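Local coordinates for protein INRS (Synechocystis sp., PDB 5FMN) that binds nickel and regulates transcription in response to it, probably as a DNA-binding repressor of the CsoR-like family, at residues 27-32 with 68-73. Residues are numbered along the deposited sequence; the frame is centred on the assembly and turned at random.
Sequences QKLVNR and DRVARL
Leu29 and Arg32 on helix 26-48 meet Val70 and Leu73 on helix 53-89, where two helices of the same chain run nearly antiparallel, the axes of the two segments at 162° and 10.8 Å apart at closest approach. Arg32 and Val70 are level with each other, their CA atoms 7.1 Å apart. Val70 has CG1 anti to the backbone N (chi1 171°), which leaves CG2 anti to the carbonyl carbon and lying against the root of the arginine, 3.8 Å from Arg32 CB, as the two side chains slide past one another in opposite directions. Its other methyl, Val70 CG1, is a looser neighbour of Leu29 CD2 at 4.4 Å. Beyond Val70, the Arg32 chain stays extended from CG to NE and crosses Leu73 at about a right angle. Leu73 CD1 sits over one face of the guanidinium, 3.4 Å above its plane and displaced toward the rim; it is 3.5 Å from Arg32 NE and 3.6 Å from Arg32 CZ. The methyl thus packs on the flat group while Arg32 NH1 makes a salt bridge with Glu24, just ahead of the helix. With an alanine here, Leu73 CD1 would probably lose the flat group it packs against, and Glu24 the charged mate of its salt bridge. The antiparallel pair joins the start of helix 26-48 to the middle of helix 53-89 in the all-helical CsoR-like fold, here the C-terminal part of a longer protein. Val70 also touches Leu33 and Ile36 farther along helix 26-48, and Leu29 packs on Val47 of a second subunit.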
ATOM      1  N   GLN B  27       5.995 -26.639   8.807  1.00 54.94           N
ATOM      2  CA  GLN B  27       7.105 -26.873   7.882  1.00 59.68           C
ATOM      3  C   GLN B  27       6.910 -26.225   6.495  1.00 54.83           C
ATOM      4  O   GLN B  27       7.856 -25.703   5.936  1.00 45.32           O
ATOM      5  CB  GLN B  27       7.355 -28.389   7.753  1.00 66.52           C
ATOM      6  CG  GLN B  27       8.573 -28.808   6.959  1.00 89.45           C
ATOM      7  CD  GLN B  27       8.355 -28.773   5.445  1.00106.21           C
ATOM      8  OE1 GLN B  27       7.574 -29.558   4.930  1.00112.75           O
ATOM      9  NE2 GLN B  27       9.047 -27.870   4.729  1.00117.76           N
ATOM     10  N   LYS B  28       5.702 -26.218   5.949  1.00 54.68           N
ATOM     11  CA  LYS B  28       5.482 -25.506   4.688  1.00 52.79           C
ATOM     12  C   LYS B  28       5.752 -23.989   4.850  1.00 54.40           C
ATOM     13  O   LYS B  28       6.402 -23.374   4.005  1.00 53.07           O
ATOM     14  CB  LYS B  28       4.083 -25.769   4.139  1.00 64.43           C
ATOM     15  N   LEU B  29       5.340 -23.404   5.969  1.00 43.56           N
ATOM     16  CA  LEU B  29       5.613 -21.981   6.222  1.00 47.34           C
ATOM     17  C   LEU B  29       7.111 -21.692   6.421  1.00 43.98           C
ATOM     18  O   LEU B  29       7.602 -20.648   5.975  1.00 39.76           O
ATOM     19  CB  LEU B  29       4.870 -21.494   7.465  1.00 44.61           C
ATOM     20  CG  LEU B  29       3.392 -21.135   7.494  1.00 49.70           C
ATOM     21  CD1 LEU B  29       2.969 -21.147   8.962  1.00 49.23           C
ATOM     22  CD2 LEU B  29       3.045 -19.818   6.838  1.00 53.06           C
ATOM     23  N   VAL B  30       7.787 -22.542   7.193  1.00 36.47           N
ATOM     24  CA  VAL B  30       9.203 -22.382   7.444  1.00 37.08           C
ATOM     25  C   VAL B  30       9.949 -22.396   6.092  1.00 43.63           C
ATOM     26  O   VAL B  30      10.822 -21.582   5.827  1.00 44.77           O
ATOM     27  CB  VAL B  30       9.713 -23.490   8.360  1.00 39.06           C
ATOM     28  CG1 VAL B  30      11.237 -23.604   8.290  1.00 46.58           C
ATOM     29  CG2 VAL B  30       9.251 -23.264   9.796  1.00 39.59           C
ATOM     30  N   ASN B  31       9.505 -23.273   5.213  1.00 43.69           N
ATOM     31  CA  ASN B  31      10.006 -23.350   3.880  1.00 47.26           C
ATOM     32  C   ASN B  31       9.894 -22.044   3.133  1.00 41.53           C
ATOM     33  O   ASN B  31      10.874 -21.576   2.533  1.00 41.38           O
ATOM     34  CB  ASN B  31       9.196 -24.391   3.114  1.00 58.90           C
ATOM     35  CG  ASN B  31      10.005 -25.109   2.093  1.00 70.17           C
ATOM     36  OD1 ASN B  31      10.238 -24.583   0.992  1.00 67.04           O
ATOM     37  ND2 ASN B  31      10.377 -26.346   2.405  1.00 75.34           N
ATOM     38  N   ARG B  32       8.679 -21.512   3.073  1.00 43.66           N
ATOM     39  CA  ARG B  32       8.428 -20.282   2.320  1.00 43.87           C
ATOM     40  C   ARG B  32       9.300 -19.159   2.870  1.00 41.93           C
ATOM     41  O   ARG B  32       9.884 -18.382   2.119  1.00 41.21           O
ATOM     42  CB  ARG B  32       6.975 -19.886   2.416  1.00 49.01           C
ATOM     43  CG  ARG B  32       6.045 -20.765   1.604  1.00 55.79           C
ATOM     44  CD  ARG B  32       4.628 -20.204   1.610  1.00 64.99           C
ATOM     45  NE  ARG B  32       3.874 -20.553   0.396  1.00 71.09           N
ATOM     46  CZ  ARG B  32       3.216 -21.697   0.214  1.00 71.36           C
ATOM     47  NH1 ARG B  32       3.197 -22.663   1.141  1.00 77.53           N
ATOM     48  NH2 ARG B  32       2.568 -21.880  -0.914  1.00 72.93           N
ATOM     49  N   ASP B  68       4.152 -10.913   1.421  1.00 42.03           N
ATOM     50  CA  ASP B  68       2.724 -10.679   1.478  1.00 40.18           C
ATOM     51  C   ASP B  68       1.969 -11.999   1.408  1.00 38.99           C
ATOM     52  O   ASP B  68       1.059 -12.207   2.184  1.00 42.04           O
ATOM     53  CB  ASP B  68       2.279  -9.766   0.331  1.00 54.91           C
ATOM     54  CG  ASP B  68       2.669  -8.292   0.535  1.00 59.97           C
ATOM     55  OD1 ASP B  68       3.065  -7.897   1.646  1.00 64.33           O
ATOM     56  OD2 ASP B  68       2.536  -7.521  -0.438  1.00 71.60           O
ATOM     57  N   ARG B  69       2.390 -12.909   0.530  1.00 50.29           N
ATOM     58  CA  ARG B  69       1.707 -14.203   0.343  1.00 47.06           C
ATOM     59  C   ARG B  69       1.847 -15.097   1.559  1.00 45.29           C
ATOM     60  O   ARG B  69       0.891 -15.760   1.931  1.00 46.23           O
ATOM     61  CB  ARG B  69       2.216 -14.941  -0.889  1.00 45.73           C
ATOM     62  CG  ARG B  69       1.928 -14.193  -2.196  1.00 62.18           C
ATOM     63  CD  ARG B  69       2.139 -15.040  -3.458  1.00 62.51           C
ATOM     64  NE  ARG B  69       3.451 -15.703  -3.453  1.00 72.76           N
ATOM     65  CZ  ARG B  69       4.594 -15.183  -3.920  1.00 68.36           C
ATOM     66  NH1 ARG B  69       4.635 -13.961  -4.463  1.00 55.35           N
ATOM     67  NH2 ARG B  69       5.723 -15.889  -3.805  1.00 66.77           N
ATOM     68  N   VAL B  70       3.012 -15.068   2.205  1.00 40.73           N
ATOM     69  CA  VAL B  70       3.180 -15.689   3.533  1.00 48.43           C
ATOM     70  C   VAL B  70       2.261 -15.100   4.611  1.00 41.68           C
ATOM     71  O   VAL B  70       1.615 -15.826   5.374  1.00 40.35           O
ATOM     72  CB  VAL B  70       4.638 -15.572   4.033  1.00 53.88           C
ATOM     73  CG1 VAL B  70       4.764 -16.000   5.487  1.00 62.85           C
ATOM     74  CG2 VAL B  70       5.538 -16.454   3.212  1.00 68.86           C
ATOM     75  N   ALA B  71       2.237 -13.782   4.697  1.00 35.82           N
ATOM     76  CA  ALA B  71       1.363 -13.133   5.639  1.00 38.38           C
ATOM     77  C   ALA B  71      -0.054 -13.582   5.391  1.00 35.66           C
ATOM     78  O   ALA B  71      -0.772 -13.944   6.319  1.00 32.94           O
ATOM     79  CB  ALA B  71       1.487 -11.619   5.525  1.00 43.55           C
ATOM     80  N   ARG B  72      -0.445 -13.583   4.123  1.00 36.76           N
ATOM     81  CA  ARG B  72      -1.802 -13.919   3.747  1.00 40.13           C
ATOM     82  C   ARG B  72      -2.152 -15.370   4.154  1.00 41.07           C
ATOM     83  O   ARG B  72      -3.222 -15.620   4.674  1.00 41.44           O
ATOM     84  CB  ARG B  72      -1.997 -13.653   2.252  1.00 40.04           C
ATOM     85  CG  ARG B  72      -3.389 -13.857   1.719  1.00 43.61           C
ATOM     86  CD  ARG B  72      -4.473 -13.160   2.528  1.00 50.93           C
ATOM     87  NE  ARG B  72      -5.722 -13.907   2.386  1.00 56.22           N
ATOM     88  CZ  ARG B  72      -6.541 -13.824   1.335  1.00 55.65           C
ATOM     89  NH1 ARG B  72      -6.317 -12.946   0.368  1.00 49.75           N
ATOM     90  NH2 ARG B  72      -7.621 -14.594   1.278  1.00 56.68           N
ATOM     91  N   LEU B  73      -1.202 -16.285   4.048  1.00 37.83           N
ATOM     92  CA  LEU B  73      -1.445 -17.655   4.447  1.00 44.27           C
ATOM     93  C   LEU B  73      -1.649 -17.781   5.938  1.00 41.16           C
ATOM     94  O   LEU B  73      -2.441 -18.593   6.403  1.00 43.35           O
ATOM     95  CB  LEU B  73      -0.278 -18.565   4.039  1.00 46.85           C
ATOM     96  CG  LEU B  73      -0.175 -18.909   2.542  1.00 48.05           C
ATOM     97  CD1 LEU B  73       1.098 -19.701   2.300  1.00 47.67           C
ATOM     98  CD2 LEU B  73      -1.394 -19.683   2.039  1.00 53.71           C
TER